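Local coordinates for mandelate racemase/muconate lactonizing enzyme (PDB 2OG9), which probably catalyses racemisation or a related proton-abstraction reaction on a carboxylate substrate, as a member of the mandelate racemase branch of the enolase superfamily, at residues Y152-G156 / N169-S173; M286-P290 / A317-H321; A305-M311 / Y328-P332. All coordinates share one frame; numbering follows the deposited sequence.

Contact 1: Y152-G156 / N169-S173; sequences YNTSG and NASAS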
# COMPACT_ATOMS: atom_id res chain seq x y z
N TYR A 152 -28.19 27.67 5.34
CA TYR A 152 -27.79 28.56 4.27
C TYR A 152 -28.82 28.42 3.16
O TYR A 152 -29.61 27.47 3.16
CB TYR A 152 -26.42 28.15 3.73
CG TYR A 152 -26.39 26.77 3.10
CD1 TYR A 152 -26.51 26.61 1.72
CD2 TYR A 152 -26.25 25.62 3.88
CE1 TYR A 152 -26.49 25.34 1.13
CE2 TYR A 152 -26.23 24.35 3.30
CZ TYR A 152 -26.35 24.22 1.93
OH TYR A 152 -26.35 22.96 1.35
N ASN A 153 -28.83 29.37 2.23
CA ASN A 153 -29.75 29.31 1.11
C ASN A 153 -29.14 29.98 -0.12
O ASN A 153 -28.07 30.59 -0.04
CB ASN A 153 -31.10 29.97 1.50
CG ASN A 153 -31.09 31.49 1.38
OD1 ASN A 153 -30.05 32.13 1.36
ND2 ASN A 153 -32.29 32.07 1.33
N THR A 154 -29.82 29.85 -1.26
CA THR A 154 -29.34 30.43 -2.51
C THR A 154 -30.05 31.76 -2.74
O THR A 154 -29.69 32.53 -3.64
CB THR A 154 -29.67 29.52 -3.71
OG1 THR A 154 -31.09 29.49 -3.91
CG2 THR A 154 -29.17 28.10 -3.46
N SER A 155 -31.06 32.03 -1.92
CA SER A 155 -31.85 33.25 -2.03
C SER A 155 -32.47 33.33 -3.42
O SER A 155 -32.54 34.41 -4.02
CB SER A 155 -30.97 34.48 -1.77
OG SER A 155 -30.54 34.52 -0.42
N GLY A 156 -32.91 32.18 -3.92
CA GLY A 156 -33.53 32.11 -5.23
C GLY A 156 -32.60 32.54 -6.36
O GLY A 156 -33.05 33.03 -7.39
N ASN A 169 -31.49 39.98 -2.81
CA ASN A 169 -32.19 38.78 -2.36
C ASN A 169 -31.39 38.12 -1.23
O ASN A 169 -31.94 37.71 -0.21
CB ASN A 169 -32.34 37.79 -3.52
CG ASN A 169 -33.47 38.16 -4.47
OD1 ASN A 169 -33.74 39.34 -4.71
ND2 ASN A 169 -34.13 37.15 -5.02
N ALA A 170 -30.08 38.02 -1.43
CA ALA A 170 -29.19 37.42 -0.44
C ALA A 170 -29.23 38.24 0.84
O ALA A 170 -29.43 37.71 1.92
CB ALA A 170 -27.77 37.36 -0.99
N SER A 171 -29.04 39.55 0.71
CA SER A 171 -29.06 40.44 1.86
C SER A 171 -30.39 40.29 2.60
O SER A 171 -30.45 40.41 3.83
CB SER A 171 -28.85 41.89 1.42
OG SER A 171 -29.74 42.24 0.37
N ALA A 172 -31.45 40.01 1.86
CA ALA A 172 -32.78 39.82 2.45
C ALA A 172 -32.81 38.52 3.25
O ALA A 172 -33.35 38.48 4.36
CB ALA A 172 -33.84 39.78 1.35
N SER A 173 -32.24 37.47 2.68
CA SER A 173 -32.20 36.17 3.35
C SER A 173 -31.41 36.28 4.65
O SER A 173 -31.74 35.63 5.64
CB SER A 173 -31.56 35.12 2.44
OG SER A 173 -32.38 34.88 1.31
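Ser-155 and Ala-170 bring the two backbones to 5.2 Å between their CA atoms, where the loop following strand 148-152 brushes helix 163-175. Ser-155 and Gly-156 both have positive phi, a left-handed turn of the chain that leaves the Ser-155 side chain directed at the helix. Two loop side chains converge on Ser-173. Asn-153 ND2 donates to Ser-173 OG over 2.8 Å, an almost straight bond (174°) lying in the amide plane. Asn-153 CG stands between its own backbone N and carbonyl carbon (chi1 82°), which brings the amide to the helix. The second grip is a hydroxyl pair, Ser-155 OG and Ser-173 OG, 2.6 Å apart and hydrogen-bonded, so Ser-173 OG is held by both loop residues at once. One turn earlier on the helix, Asn-169 ND2 makes a weak bond of 3.3 Å to Ser-155 O, while Asn-169 CB packs against Ser-155 CB. The cluster is thus polar, but largely buried. It ties strand 148-152 to the helix that follows it in the barrel domain, packed on the neighbouring strand 181-184: Ile-181 touches Asn-153, Ser-155 and Ala-170, Ile-178 borders Asn-153 and Ser-173, and Leu-204 of helix 190-204 meets Ala-170.

Contact 2: M286-P290 / A317-H321; sequences MPDAP and AMELH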
# COMPACT_ATOMS: atom_id res chain seq x y z
N MSE A 286 -22.29 15.01 1.40
CA MSE A 286 -23.66 15.47 1.25
C MSE A 286 -24.68 14.39 0.89
O MSE A 286 -25.27 14.42 -0.19
CB MSE A 286 -23.71 16.59 0.21
CG MSE A 286 -22.77 17.73 0.55
SE MSE A 286 -22.99 19.22 -0.68
CE MSE A 286 -24.63 20.00 0.05
N PRO A 287 -24.90 13.44 1.80
CA PRO A 287 -25.86 12.37 1.54
C PRO A 287 -27.27 12.93 1.50
O PRO A 287 -27.58 13.91 2.18
CB PRO A 287 -25.63 11.41 2.70
CG PRO A 287 -25.26 12.34 3.82
CD PRO A 287 -24.31 13.31 3.14
N ASP A 288 -28.12 12.31 0.69
CA ASP A 288 -29.52 12.70 0.53
C ASP A 288 -30.31 11.47 0.97
O ASP A 288 -30.36 10.47 0.25
CB ASP A 288 -29.77 13.02 -0.95
CG ASP A 288 -31.21 13.40 -1.23
OD1 ASP A 288 -32.12 12.93 -0.52
OD2 ASP A 288 -31.44 14.16 -2.20
N ALA A 289 -30.91 11.52 2.16
CA ALA A 289 -31.65 10.38 2.69
C ALA A 289 -32.62 9.73 1.70
O ALA A 289 -32.49 8.54 1.40
CB ALA A 289 -32.40 10.79 3.97
N PRO A 290 -33.61 10.48 1.18
CA PRO A 290 -34.55 9.89 0.22
C PRO A 290 -33.86 9.26 -0.99
O PRO A 290 -34.27 8.22 -1.48
CB PRO A 290 -35.42 11.08 -0.18
CG PRO A 290 -35.42 11.93 1.05
CD PRO A 290 -33.97 11.87 1.50
N ALA A 317 -34.47 18.10 1.02
CA ALA A 317 -35.38 17.71 2.10
C ALA A 317 -34.99 18.14 3.51
O ALA A 317 -34.71 17.29 4.37
CB ALA A 317 -35.58 16.20 2.07
N MSE A 318 -35.00 19.44 3.77
CA MSE A 318 -34.65 19.93 5.10
C MSE A 318 -35.62 19.41 6.17
O MSE A 318 -35.23 19.23 7.32
CB MSE A 318 -34.66 21.46 5.12
CG MSE A 318 -35.99 22.09 4.75
SE MSE A 318 -35.90 24.01 5.02
CE MSE A 318 -37.82 24.42 4.97
N GLU A 319 -36.87 19.17 5.78
CA GLU A 319 -37.89 18.68 6.71
C GLU A 319 -37.45 17.38 7.37
O GLU A 319 -37.82 17.07 8.52
CB GLU A 319 -39.23 18.47 5.98
CG GLU A 319 -39.92 19.76 5.50
CD GLU A 319 -39.35 20.33 4.21
OE1 GLU A 319 -38.42 19.71 3.64
OE2 GLU A 319 -39.83 21.39 3.76
N LEU A 320 -36.65 16.60 6.65
CA LEU A 320 -36.12 15.34 7.15
C LEU A 320 -34.68 15.50 7.65
O LEU A 320 -34.34 15.06 8.74
CB LEU A 320 -36.17 14.28 6.05
CG LEU A 320 -35.40 12.97 6.28
CD1 LEU A 320 -35.92 12.27 7.52
CD2 LEU A 320 -35.56 12.08 5.06
N HIS A 321 -33.85 16.16 6.85
CA HIS A 321 -32.45 16.32 7.21
C HIS A 321 -32.14 17.15 8.45
O HIS A 321 -31.09 16.98 9.06
CB HIS A 321 -31.66 16.83 6.01
CG HIS A 321 -31.60 15.86 4.88
ND1 HIS A 321 -31.22 14.54 5.06
CD2 HIS A 321 -31.88 15.99 3.57
CE1 HIS A 321 -31.27 13.91 3.90
NE2 HIS A 321 -31.67 14.77 2.98
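Pro-287 meets the His-321 ring through its carbonyl oxygen, which approaches obliquely, while its own ring packs on Phe-298 and Ile-301 of helix 295-307. Next comes Asp-288, whose carboxylate stands nearly upright to the imidazole, the two planes 80° apart, with OD1 at the ring edge. Its firmer polar ties lie outside the pair of segments: OD1 caps Arg-291 N at the start of helix 289-292, and OD2 is hydrogen-bonded to Tyr-67 OH. At Ala-289 the segment meets both side chains. Its backbone N faces the edge of the imidazole, near the ring plane, and its methyl CB lies 3.6 Å from Leu-320 CD2. In Leu-320, chi1 of 168° with chi2 of 59° turns the CD2 branch across to the other segment. Pro-290 and Leu-320 reach toward each other, Pro-290 CD 3.9 Å from Leu-320 CD2, and Pro-290 CG stands 4.4 Å from Ala-317 CB. Ala-317, N-cap of helix 318-326, accepts at its O from both Leu-320 N (3.1 Å) and His-321 N (2.9 Å), fixing the first turn. Replacing His-321 by an alanine would probably open a gap beside Asp-288 and Ala-289 and leave the Ala-289 N-H without the ring edge it faces. The segments follow strands 284-285 and 311-312, at the C-terminal ends of barrel strands, where enolase-superfamily active sites lie; a role here is possible but inferred. Apolar contacts of Ala-289, Pro-290, Ala-317 and Leu-320 thus lie beside a buried polar group, where the imidazole edge faces a backbone amide and Tyr-67 and Arg-291 N hold the carboxylate.

Contact 3: A305-M311 / Y328-P332; sequences AEHAGLM and YPREP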
# COMPACT_ATOMS: atom_id res chain seq x y z
N ALA A 305 -18.95 8.34 7.70
CA ALA A 305 -18.42 9.70 7.62
C ALA A 305 -17.88 10.15 8.98
O ALA A 305 -16.85 10.83 9.06
CB ALA A 305 -19.51 10.68 7.15
N GLU A 306 -18.59 9.78 10.04
CA GLU A 306 -18.19 10.14 11.39
C GLU A 306 -16.82 9.55 11.71
O GLU A 306 -15.91 10.26 12.18
CB GLU A 306 -19.23 9.63 12.39
CG GLU A 306 -19.20 10.31 13.75
CD GLU A 306 -17.95 9.99 14.54
OE1 GLU A 306 -17.65 8.79 14.70
OE2 GLU A 306 -17.28 10.94 15.00
N HIS A 307 -16.67 8.26 11.44
CA HIS A 307 -15.42 7.54 11.69
C HIS A 307 -14.27 8.11 10.86
O HIS A 307 -13.14 8.17 11.32
CB HIS A 307 -15.60 6.05 11.35
CG HIS A 307 -14.44 5.20 11.74
ND1 HIS A 307 -14.06 5.00 13.05
CD2 HIS A 307 -13.57 4.48 10.99
CE1 HIS A 307 -13.01 4.20 13.09
NE2 HIS A 307 -12.69 3.87 11.86
N ALA A 308 -14.57 8.54 9.64
CA ALA A 308 -13.55 9.10 8.76
C ALA A 308 -13.19 10.53 9.15
O ALA A 308 -12.32 11.14 8.54
CB ALA A 308 -14.01 9.04 7.31
N GLY A 309 -13.89 11.07 10.15
CA GLY A 309 -13.63 12.43 10.61
C GLY A 309 -14.13 13.54 9.69
O GLY A 309 -13.63 14.66 9.74
N LEU A 310 -15.14 13.24 8.87
CA LEU A 310 -15.68 14.22 7.93
C LEU A 310 -16.82 15.07 8.50
O LEU A 310 -17.39 14.75 9.55
CB LEU A 310 -16.19 13.51 6.67
CG LEU A 310 -15.23 12.55 5.96
CD1 LEU A 310 -15.93 11.97 4.73
CD2 LEU A 310 -13.96 13.29 5.55
N MSE A 311 -17.13 16.14 7.77
CA MSE A 311 -18.21 17.06 8.13
C MSE A 311 -19.43 16.62 7.33
O MSE A 311 -19.30 15.97 6.28
CB MSE A 311 -17.86 18.50 7.72
CG MSE A 311 -16.58 19.07 8.32
SE MSE A 311 -16.74 19.43 10.20
CE MSE A 311 -17.81 21.06 10.13
N TYR A 328 -25.80 14.34 14.18
CA TYR A 328 -24.39 14.15 13.81
C TYR A 328 -23.49 14.83 14.85
O TYR A 328 -23.75 15.96 15.25
CB TYR A 328 -24.13 14.75 12.42
CG TYR A 328 -22.85 14.26 11.76
CD1 TYR A 328 -22.73 12.93 11.33
CD2 TYR A 328 -21.77 15.11 11.57
CE1 TYR A 328 -21.56 12.47 10.71
CE2 TYR A 328 -20.59 14.67 10.96
CZ TYR A 328 -20.50 13.35 10.54
OH TYR A 328 -19.33 12.90 9.95
N PRO A 329 -22.40 14.16 15.27
CA PRO A 329 -21.46 14.68 16.27
C PRO A 329 -20.86 16.05 15.98
O PRO A 329 -20.75 16.89 16.88
CB PRO A 329 -20.39 13.59 16.33
CG PRO A 329 -21.14 12.34 15.95
CD PRO A 329 -21.99 12.83 14.80
N ARG A 330 -20.45 16.29 14.73
CA ARG A 330 -19.84 17.57 14.37
C ARG A 330 -20.83 18.53 13.71
O ARG A 330 -21.73 18.10 13.00
CB ARG A 330 -18.65 17.34 13.44
CG ARG A 330 -17.42 16.75 14.13
CD ARG A 330 -16.28 16.57 13.15
NE ARG A 330 -16.44 15.37 12.34
CZ ARG A 330 -16.25 14.13 12.79
NH1 ARG A 330 -15.90 13.94 14.06
NH2 ARG A 330 -16.41 13.09 11.99
N GLU A 331 -20.64 19.82 13.94
CA GLU A 331 -21.53 20.85 13.40
C GLU A 331 -21.78 20.76 11.90
O GLU A 331 -20.90 21.05 11.09
CB GLU A 331 -20.98 22.25 13.73
CG GLU A 331 -21.20 22.69 15.17
CD GLU A 331 -22.67 22.91 15.51
OE1 GLU A 331 -23.34 23.65 14.77
OE2 GLU A 331 -23.14 22.35 16.53
N PRO A 332 -23.00 20.36 11.51
CA PRO A 332 -23.34 20.25 10.09
C PRO A 332 -23.96 21.53 9.53
O PRO A 332 -24.12 22.53 10.25
CB PRO A 332 -24.34 19.10 10.08
CG PRO A 332 -25.12 19.36 11.35
CD PRO A 332 -24.04 19.73 12.35
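Glu-306 and Pro-329 face each other at 7.4 Å between CA atoms, and Met-311 and Pro-332 at 6.4 Å, as the loop 328-332 runs past the end of helix 295-307. Arg-330 does most of the binding. Bent at chi3 (-79°), its chain turns the guanidinium side-on to Leu-310 O, which takes both Arg-330 NE (3.0 Å) and Arg-330 NH2 (3.1 Å). Arg-330 NH2 also reaches Glu-306 O at 2.9 Å, along a lone pair in the carbonyl plane, although that oxygen already accepts from Gly-309 N. Gly-309 O lies over one face of the guanidinium. Arg-330 NH1 makes a salt bridge with Glu-306 OE2 at 3.4 Å, its hydrogen bond weak. Tyr-328 OH supplies Leu-310 O with a third bond (2.7 Å) from above the carbonyl plane, and Pro-329 CG rests on Glu-306 CG. Beyond the turn, the selenium of Met-311 lies beside Arg-330 CD, while Arg-220 of the second subunit packs on Leu-310. Positive phi at Gly-309 marks a Schellman motif, and the arginine's charge probably suits the carbonyl-rich helix end. Such helix-to-strand turns, here leading into strand 311-312, belong to the N-terminal rim of a TIM barrel.

From the N terminus, contact 1 comes first: it closes the short connection between strand 148-152 and helix 163-175, and is complete before the other two begin. Contacts 2 and 3 cross, their segments alternating as 286-290, 305-311, 317-321 and 328-332, so the two loops overlap along the chain, neither enclosing the other. Contact 2 joins the segments following strands 284-285 and 311-312; contact 3 joins the end of helix 295-307 to the loop leading into strand 333-335. Their centres are about 16 Å apart. Contact 1 thus ties early elements of the barrel domain, contacts 2 and 3 late ones; among them, Tyr-152 OH packing 3.7 Å from Met-286 CE bridges the two regions.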